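Local coordinates for protein farnesyl diphosphate synthase (Rhodobacter capsulatus, PDB 3M0G) that probably condenses farnesyl diphosphate with isopentenyl diphosphate to form geranylgeranyl diphosphate, using magnesium as cofactor, at residues 278-281 and 282-285; 253-256 and 257-261; 199-202 and 203-206; 5-8 and 9-13. All coordinates share one frame; numbering follows the deposited sequence.

Contact 1. Residues 278-281 and 282-285; sequences RACA and RYVI
R282 folds back over R278 and A279 in a local contact one turn apart along helix 275-285, the last helix of the modelled chain. Its backbone N bonds to R278 O at 3.3 Å, a longer link than that of Y283 N to A279 O, 2.8 Å; V284 N continues the pattern to C280 O at 3.0 Å. The R282 chain is extended at its second torsion and bends at the third (chi3 -65°), which lays one face of the guanidinium over A279 CA, offset toward the rim of the group. NH2 of R282 therefore rests 3.7 Å from A279 CB, while NH1 comes equally near R278 CB. NH1 of R282 is also engaged in a salt bridge to E264. R278 runs extended in another direction, and its NH2 hydrogen-bonds to the backbone carbonyl of the same E264, so both arginines tie the helix to the C-terminal end of helix 249-265. In the all-alpha polyprenyl synthase fold, helix 275-285 packs against helix 199-219, with V284 on L208 and F212, and against helix 249-265, with A281 and I285 on V260. Facing other neighbours, Y283 has its CG roughly opposite the backbone N (chi1 153°), and the ring presents an in-plane edge to C280 O, with CD1 3.7 Å from that oxygen. The same CD1 is 4.4 Å from C280 SG, a loose apolar touch. C280 itself is buried against L3, L44, F47 and Y204, whereas the tyrosine side chain packs on L3 and L7 of helix 3-23.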
loop_
_atom_site.group_PDB
_atom_site.type_symbol
_atom_site.label_atom_id
_atom_site.label_comp_id
_atom_site.label_asym_id
_atom_site.label_seq_id
_atom_site.Cartn_x
_atom_site.Cartn_y
_atom_site.Cartn_z
ATOM N N ARG B 278 5.652 -11.837 27.440
ATOM C CA ARG B 278 6.228 -11.096 28.560
ATOM C C ARG B 278 7.755 -11.030 28.435
ATOM O O ARG B 278 8.339 -9.982 28.643
ATOM C CB ARG B 278 5.783 -11.681 29.916
ATOM C CG ARG B 278 4.300 -11.406 30.225
ATOM C CD ARG B 278 3.796 -12.068 31.519
ATOM N NE ARG B 278 2.652 -11.321 32.048
ATOM C CZ ARG B 278 1.755 -11.787 32.912
ATOM N NH1 ARG B 278 1.838 -13.031 33.369
ATOM N NH2 ARG B 278 0.761 -11.003 33.311
ATOM N N ALA B 279 8.382 -12.133 28.045
ATOM C CA ALA B 279 9.846 -12.164 27.856
ATOM C C ALA B 279 10.297 -11.265 26.699
ATOM O O ALA B 279 11.329 -10.585 26.791
ATOM C CB ALA B 279 10.345 -13.613 27.679
ATOM N N CYS B 280 9.498 -11.226 25.630
ATOM C CA CYS B 280 9.809 -10.374 24.493
ATOM C C CYS B 280 9.827 -8.894 24.885
ATOM O O CYS B 280 10.695 -8.149 24.438
ATOM C CB CYS B 280 8.823 -10.598 23.349
ATOM S SG CYS B 280 9.203 -9.612 21.887
ATOM N N ALA B 281 8.870 -8.476 25.713
ATOM C CA ALA B 281 8.793 -7.081 26.160
ATOM C C ALA B 281 10.037 -6.709 26.960
ATOM O O ALA B 281 10.568 -5.605 26.841
ATOM C CB ALA B 281 7.538 -6.848 26.987
ATOM N N ARG B 282 10.492 -7.643 27.780
ATOM C CA ARG B 282 11.677 -7.459 28.607
ATOM C C ARG B 282 12.928 -7.411 27.728
ATOM O O ARG B 282 13.826 -6.601 27.954
ATOM C CB ARG B 282 11.789 -8.608 29.624
ATOM C CG ARG B 282 10.710 -8.593 30.671
ATOM C CD ARG B 282 11.112 -9.383 31.886
ATOM N NE ARG B 282 11.262 -10.807 31.611
ATOM C CZ ARG B 282 10.264 -11.685 31.546
ATOM N NH1 ARG B 282 9.004 -11.284 31.708
ATOM N NH2 ARG B 282 10.529 -12.972 31.312
ATOM N N TYR B 283 12.967 -8.282 26.723
ATOM C CA TYR B 283 14.043 -8.296 25.731
ATOM C C TYR B 283 14.174 -6.953 24.992
ATOM O O TYR B 283 15.292 -6.494 24.744
ATOM C CB TYR B 283 13.828 -9.462 24.761
ATOM C CG TYR B 283 14.406 -9.320 23.362
ATOM C CD1 TYR B 283 13.587 -8.984 22.284
ATOM C CD2 TYR B 283 15.754 -9.566 23.110
ATOM C CE1 TYR B 283 14.100 -8.870 20.993
ATOM C CE2 TYR B 283 16.284 -9.457 21.823
ATOM C CZ TYR B 283 15.451 -9.110 20.770
ATOM O OH TYR B 283 15.963 -8.998 19.488
ATOM N N VAL B 284 13.046 -6.319 24.660
ATOM C CA VAL B 284 13.097 -5.039 23.937
ATOM C C VAL B 284 13.981 -4.015 24.658
ATOM O O VAL B 284 14.663 -3.227 24.009
ATOM C CB VAL B 284 11.689 -4.434 23.614
ATOM C CG1 VAL B 284 11.035 -3.824 24.848
ATOM C CG2 VAL B 284 11.812 -3.372 22.549
ATOM N N ILE B 285 13.976 -4.063 25.991
ATOM C CA ILE B 285 14.723 -3.112 26.817
ATOM C C ILE B 285 15.984 -3.683 27.485
ATOM O O ILE B 285 16.704 -2.946 28.163
ATOM C CB ILE B 285 13.816 -2.438 27.906
ATOM C CG1 ILE B 285 13.356 -3.460 28.954
ATOM C CG2 ILE B 285 12.642 -1.695 27.261
ATOM C CD1 ILE B 285 12.840 -2.834 30.237
#

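Contact 2. Residues 253-256 and 257-261. Unlike the reference sequence in segment 253-256: S254 (reference Ala).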
loop_
_atom_site.group_PDB
_atom_site.type_symbol
_atom_site.label_atom_id
_atom_site.label_comp_id
_atom_site.label_asym_id
_atom_site.label_seq_id
_atom_site.Cartn_x
_atom_site.Cartn_y
_atom_site.Cartn_z
ATOM N N LYS B 253 15.487 5.162 31.186
ATOM C CA LYS B 253 15.639 3.754 31.583
ATOM C C LYS B 253 14.520 3.326 32.518
ATOM O O LYS B 253 13.967 2.226 32.397
ATOM C CB LYS B 253 16.982 3.545 32.285
ATOM C CG LYS B 253 18.192 3.576 31.361
ATOM C CD LYS B 253 19.503 3.592 32.147
ATOM C CE LYS B 253 20.683 3.436 31.188
ATOM N NZ LYS B 253 21.993 3.282 31.889
ATOM N N SER B 254 14.190 4.203 33.456
ATOM C CA SER B 254 13.133 3.914 34.413
ATOM C C SER B 254 11.770 3.867 33.721
ATOM O O SER B 254 10.981 3.005 34.023
ATOM C CB SER B 254 13.145 4.937 35.557
ATOM O OG SER B 254 12.075 4.733 36.460
ATOM N N ARG B 255 11.509 4.794 32.793
ATOM C CA ARG B 255 10.252 4.805 32.034
ATOM C C ARG B 255 10.092 3.521 31.208
ATOM O O ARG B 255 9.031 2.899 31.208
ATOM C CB ARG B 255 10.179 6.047 31.129
ATOM C CG ARG B 255 8.813 6.303 30.449
ATOM C CD ARG B 255 7.770 6.780 31.472
ATOM N NE ARG B 255 6.461 7.009 30.863
ATOM C CZ ARG B 255 5.325 6.431 31.237
ATOM N NH1 ARG B 255 5.304 5.550 32.238
ATOM N NH2 ARG B 255 4.201 6.739 30.602
ATOM N N ALA B 256 11.168 3.126 30.530
ATOM C CA ALA B 256 11.160 1.938 29.687
ATOM C C ALA B 256 10.819 0.687 30.495
ATOM O O ALA B 256 10.073 -0.174 30.018
ATOM C CB ALA B 256 12.506 1.785 28.971
ATOM N N ALA B 257 11.326 0.601 31.719
ATOM C CA ALA B 257 11.086 -0.582 32.557
ATOM C C ALA B 257 9.655 -0.575 33.113
ATOM O O ALA B 257 9.022 -1.610 33.181
ATOM C CB ALA B 257 12.108 -0.663 33.686
ATOM N N ASP B 258 9.154 0.603 33.485
ATOM C CA ASP B 258 7.757 0.737 33.924
ATOM C C ASP B 258 6.744 0.382 32.813
ATOM O O ASP B 258 5.691 -0.176 33.099
ATOM C CB ASP B 258 7.486 2.147 34.453
ATOM C CG ASP B 258 8.086 2.395 35.843
ATOM O OD1 ASP B 258 8.839 1.535 36.372
ATOM O OD2 ASP B 258 7.801 3.473 36.416
ATOM N N LEU B 259 7.057 0.729 31.564
ATOM C CA LEU B 259 6.172 0.411 30.428
ATOM C C LEU B 259 6.182 -1.082 30.096
ATOM O O LEU B 259 5.160 -1.640 29.726
ATOM C CB LEU B 259 6.511 1.252 29.201
ATOM C CG LEU B 259 6.183 2.741 29.253
ATOM C CD1 LEU B 259 6.938 3.431 28.155
ATOM C CD2 LEU B 259 4.666 3.015 29.155
ATOM N N VAL B 260 7.334 -1.725 30.253
ATOM C CA VAL B 260 7.443 -3.179 30.099
ATOM C C VAL B 260 6.616 -3.916 31.166
ATOM O O VAL B 260 6.016 -4.951 30.884
ATOM C CB VAL B 260 8.917 -3.640 30.082
ATOM C CG1 VAL B 260 9.056 -5.150 30.296
ATOM C CG2 VAL B 260 9.574 -3.220 28.764
ATOM N N ALA B 261 6.558 -3.360 32.373
ATOM C CA ALA B 261 5.725 -3.939 33.432
ATOM C C ALA B 261 4.253 -3.705 33.113
ATOM O O ALA B 261 3.417 -4.544 33.405
ATOM C CB ALA B 261 6.095 -3.367 34.801
#
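In R255 the first torsion sets CG opposite the backbone N (chi1 -170°) and the second bends the chain (chi2 72°), carrying the guanidinium forward along the helix to L259. L259 meets it with CG on the side of its own backbone N (chi1 -70°). The methyl CD2 of the leucine lies over one face of the guanidinium, displaced toward its rim, with NH2 and NH1 of R255 each 4.0 Å from it. Farther back, the aliphatic CG of R255 is 4.1 Å from CD1 of L259, so both branches of the leucine are engaged. The backbone beneath is regular alpha-helix: L259 N reaches R255 O at 3.0 Å, nearly along the C=O axis, and D258 N binds S254 O at 3.1 Å. This is one middle stretch of helix 249-265, an amphipathic member of the polyprenyl synthase helical fold. L259 also packs on L210 and I214 of helix 199-219, and A256 and V260 press on helix 275-285, while S254, A257 and D258 are exposed. An alanine at L259 removes CG and both methyls, which would probably open a gap against L210 and I214 and leave the R255 guanidinium less restrained, with I214 still beside it. The D258 carboxylate stays apart, its OD2 5.3 Å from NH1 of R255, too far for a direct ion pair. No hydrogen bond or ion pair joins the side chains of R255 and L259; the methyl sits off-centre over the guanidinium face, so the attraction is likely to be mainly dispersive.

Contact 3. Residues 199-202 and 203-206. Unlike the reference sequence in segment 199-202: G199 (reference Ala), P200 (reference Leu), T202 (reference Ala).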
loop_
_atom_site.group_PDB
_atom_site.type_symbol
_atom_site.label_atom_id
_atom_site.label_comp_id
_atom_site.label_asym_id
_atom_site.label_seq_id
_atom_site.Cartn_x
_atom_site.Cartn_y
_atom_site.Cartn_z
ATOM N N GLY B 199 -8.317 -6.425 22.908
ATOM C CA GLY B 199 -7.994 -5.532 24.031
ATOM C C GLY B 199 -6.656 -5.672 24.738
ATOM O O GLY B 199 -5.881 -4.717 24.761
ATOM N N PRO B 200 -6.394 -6.849 25.353
ATOM C CA PRO B 200 -5.131 -7.122 26.031
ATOM C C PRO B 200 -3.892 -7.014 25.156
ATOM O O PRO B 200 -2.887 -6.510 25.602
ATOM C CB PRO B 200 -5.284 -8.570 26.518
ATOM C CG PRO B 200 -6.742 -8.776 26.663
ATOM C CD PRO B 200 -7.412 -7.885 25.641
ATOM N N LEU B 201 -3.949 -7.503 23.930
ATOM C CA LEU B 201 -2.801 -7.398 23.052
ATOM C C LEU B 201 -2.587 -5.953 22.577
ATOM O O LEU B 201 -1.439 -5.521 22.425
ATOM C CB LEU B 201 -2.912 -8.362 21.878
ATOM C CG LEU B 201 -2.639 -9.818 22.288
ATOM C CD1 LEU B 201 -3.284 -10.765 21.308
ATOM C CD2 LEU B 201 -1.126 -10.041 22.367
ATOM N N THR B 202 -3.675 -5.199 22.413
ATOM C CA THR B 202 -3.569 -3.752 22.099
ATOM C C THR B 202 -2.892 -2.948 23.231
ATOM O O THR B 202 -2.084 -2.043 22.980
ATOM C CB THR B 202 -4.963 -3.152 21.758
ATOM O OG1 THR B 202 -5.539 -3.885 20.674
ATOM C CG2 THR B 202 -4.860 -1.681 21.349
ATOM N N ALA B 203 -3.207 -3.292 24.474
ATOM C CA ALA B 203 -2.661 -2.593 25.636
ATOM C C ALA B 203 -1.183 -2.938 25.825
ATOM O O ALA B 203 -0.359 -2.055 26.061
ATOM C CB ALA B 203 -3.485 -2.915 26.906
ATOM N N TYR B 204 -0.887 -4.236 25.746
ATOM C CA TYR B 204 0.468 -4.788 25.676
ATOM C C TYR B 204 1.327 -4.024 24.672
ATOM O O TYR B 204 2.430 -3.574 24.985
ATOM C CB TYR B 204 0.398 -6.279 25.302
ATOM C CG TYR B 204 1.718 -6.921 24.893
ATOM C CD1 TYR B 204 2.674 -7.304 25.855
ATOM C CD2 TYR B 204 2.011 -7.156 23.547
ATOM C CE1 TYR B 204 3.893 -7.889 25.470
ATOM C CE2 TYR B 204 3.226 -7.742 23.152
ATOM C CZ TYR B 204 4.153 -8.110 24.109
ATOM O OH TYR B 204 5.347 -8.687 23.718
ATOM N N ALA B 205 0.796 -3.868 23.474
ATOM C CA ALA B 205 1.520 -3.261 22.354
ATOM C C ALA B 205 1.759 -1.752 22.502
ATOM O O ALA B 205 2.824 -1.256 22.145
ATOM C CB ALA B 205 0.772 -3.568 21.057
ATOM N N THR B 206 0.764 -1.044 23.036
ATOM C CA THR B 206 0.865 0.381 23.346
ATOM C C THR B 206 2.044 0.613 24.309
ATOM O O THR B 206 2.864 1.513 24.092
ATOM C CB THR B 206 -0.460 0.913 23.990
ATOM O OG1 THR B 206 -1.572 0.637 23.127
ATOM C CG2 THR B 206 -0.390 2.408 24.250
#
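T206 grips T202 O twice, through its hydroxyl and its backbone N. OG1 donates to that oxygen at 2.7 Å and N at 3.0 Å, and the two arrive from opposite faces of the carbonyl plane. The hydroxyl can do so because it sits beside its own backbone N, opposite the carbonyl carbon (chi1 -56°), which points it back down the helix; the bond fixes the rotation of the threonine side chain. T202 holds its own OG1 in the same way, bonding to R198 O one turn earlier. Such threonine-to-carbonyl bonds across one turn are a familiar helix motif, here at the start of helix 199-219. P200 suits this first turn, where a residue without an N-H costs no helical bond, and G199 N is taken by the D197 carboxylate, two residues back, in the manner of an Asx turn. On the buried side Y204 N bonds to P200 O at 3.0 Å. The Y204 ring turns its edge, in plane, to L201 O, and its CD2 is 4.4 Å from CD2 of L201. Farther out, the tyrosine OH hydrogen-bonds to L277 O, and the end of the side chain packs on C280 and A281 of helix 275-285. L201, buried, packs on A191, S52, H56, Y270 and L277, while A205 rests on S184 and A187 of helix 168-194.

Contact 4. Residues 5-8 and 9-13. Unlike the reference sequence in segment 9-13: A13 (reference Gly).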
loop_
_atom_site.group_PDB
_atom_site.type_symbol
_atom_site.label_atom_id
_atom_site.label_comp_id
_atom_site.label_asym_id
_atom_site.label_seq_id
_atom_site.Cartn_x
_atom_site.Cartn_y
_atom_site.Cartn_z
ATOM N N GLU B 5 15.815 -18.935 21.307
ATOM C CA GLU B 5 15.596 -20.047 20.397
ATOM C C GLU B 5 14.333 -19.802 19.581
ATOM O O GLU B 5 14.341 -19.985 18.372
ATOM C CB GLU B 5 15.483 -21.361 21.180
ATOM C CG GLU B 5 15.418 -22.623 20.328
ATOM C CD GLU B 5 14.815 -23.810 21.071
ATOM O OE1 GLU B 5 13.782 -23.629 21.757
ATOM O OE2 GLU B 5 15.366 -24.925 20.957
ATOM N N ARG B 6 13.266 -19.378 20.256
ATOM C CA ARG B 6 11.999 -19.067 19.600
ATOM C C ARG B 6 12.167 -17.934 18.581
ATOM O O ARG B 6 11.599 -17.981 17.488
ATOM C CB ARG B 6 10.924 -18.720 20.639
ATOM C CG ARG B 6 9.501 -18.643 20.085
ATOM C CD ARG B 6 9.039 -19.986 19.526
ATOM N NE ARG B 6 7.964 -19.831 18.550
ATOM C CZ ARG B 6 6.673 -20.035 18.803
ATOM N NH1 ARG B 6 5.783 -19.860 17.837
ATOM N NH2 ARG B 6 6.262 -20.391 20.012
ATOM N N LEU B 7 12.965 -16.936 18.945
ATOM C CA LEU B 7 13.263 -15.811 18.076
ATOM C C LEU B 7 14.018 -16.288 16.840
ATOM O O LEU B 7 13.737 -15.853 15.723
ATOM C CB LEU B 7 14.091 -14.777 18.845
ATOM C CG LEU B 7 14.043 -13.292 18.488
ATOM C CD1 LEU B 7 12.705 -12.857 17.878
ATOM C CD2 LEU B 7 14.382 -12.457 19.738
ATOM N N LYS B 8 14.957 -17.206 17.060
ATOM C CA LYS B 8 15.776 -17.781 15.997
ATOM C C LYS B 8 14.947 -18.660 15.054
ATOM O O LYS B 8 15.147 -18.617 13.836
ATOM C CB LYS B 8 16.924 -18.596 16.601
ATOM C CG LYS B 8 18.300 -18.308 16.010
ATOM C CD LYS B 8 18.479 -18.879 14.605
ATOM C CE LYS B 8 19.826 -18.468 14.019
ATOM N NZ LYS B 8 19.878 -18.688 12.547
ATOM N N GLU B 9 14.024 -19.445 15.622
ATOM C CA GLU B 9 13.104 -20.281 14.838
ATOM C C GLU B 9 12.217 -19.442 13.914
ATOM O O GLU B 9 12.019 -19.798 12.746
ATOM C CB GLU B 9 12.237 -21.164 15.752
ATOM C CG GLU B 9 12.978 -22.338 16.383
ATOM C CD GLU B 9 12.164 -23.078 17.451
ATOM O OE1 GLU B 9 12.696 -23.259 18.577
ATOM O OE2 GLU B 9 11.007 -23.479 17.173
ATOM N N VAL B 10 11.702 -18.326 14.442
ATOM C CA VAL B 10 10.877 -17.392 13.672
ATOM C C VAL B 10 11.685 -16.711 12.560
ATOM O O VAL B 10 11.223 -16.658 11.426
ATOM C CB VAL B 10 10.157 -16.341 14.578
ATOM C CG1 VAL B 10 9.702 -15.122 13.781
ATOM C CG2 VAL B 10 8.960 -16.972 15.295
ATOM N N GLN B 11 12.881 -16.216 12.879
ATOM C CA GLN B 11 13.758 -15.618 11.854
ATOM C C GLN B 11 13.996 -16.549 10.648
ATOM O O GLN B 11 13.804 -16.146 9.491
ATOM C CB GLN B 11 15.097 -15.184 12.458
ATOM C CG GLN B 11 15.013 -13.945 13.321
ATOM C CD GLN B 11 16.123 -13.840 14.356
ATOM O OE1 GLN B 11 16.915 -14.766 14.554
ATOM N NE2 GLN B 11 16.176 -12.712 15.028
ATOM N N ASP B 12 14.377 -17.794 10.934
ATOM C CA ASP B 12 14.692 -18.799 9.912
ATOM C C ASP B 12 13.477 -19.163 9.064
ATOM O O ASP B 12 13.596 -19.382 7.861
ATOM C CB ASP B 12 15.192 -20.094 10.562
ATOM C CG ASP B 12 16.574 -19.969 11.179
ATOM O OD1 ASP B 12 17.349 -19.054 10.841
ATOM O OD2 ASP B 12 16.896 -20.834 12.013
ATOM N N ALA B 13 12.321 -19.263 9.713
ATOM C CA ALA B 13 11.096 -19.633 9.035
ATOM C C ALA B 13 10.658 -18.480 8.146
ATOM O O ALA B 13 10.285 -18.696 6.995
ATOM C CB ALA B 13 10.019 -19.987 10.039
#
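E9 N bonds to E5 O at 2.8 Å, the shortest polar bond between 5-8 and 9-13. The two glutamate side chains cross obliquely with carboxylate planes 78° apart, and E9 OE1 comes 3.4 Å from E5 OE1 as well as 3.3 Å from E5 CG. Two like charges so near would tend to raise the affinity of one carboxylate for a proton. K8 and D12 pair oppositely: NZ of K8 forms a salt bridge 3.1 Å long to the syn lone pair of D12 OD1, the lysine chain bending at chi2 (-73°) to bring it there. Q11 sets its amide against L7, with CD 3.4 Å from L7 O, and sends NE2 to K42 O. Replacing Q11 with a leucine would probably leave K42 O without that amide donor. The E5-E9 and K8-D12 pairs lie on the exposed face of helix 3-23 in the all-alpha fold. On its inner face L7 and V10 pack on F47 of helix 44-55, where R6 adds a salt bridge to E51, and A13 lies against M60 and M64 of helix 60-81.

Overall arrangement
All four contacts join residues one turn apart within a single helix, and contact 1 is central, touching the other three. V260 and A257 of contact 2, Y204 of contact 3 and L7 of contact 4 all meet it. The other three do not touch one another; contacts 2 and 4 are farthest apart, about 26 Å between centres. Contacts 1, 2 and 3 lie on the mutually packed helices 275-285, 249-265 and 199-219. Contact 1 has no exposed residue, while contacts 2, 3 and 4 each have a solvent-facing side. Contact 1 ties arginines to E264 beside buried cysteine and alanine, contact 2 packs guanidinium on methyl, contact 3 adds threonine-to-carbonyl bonds, contact 4 ionic pairs.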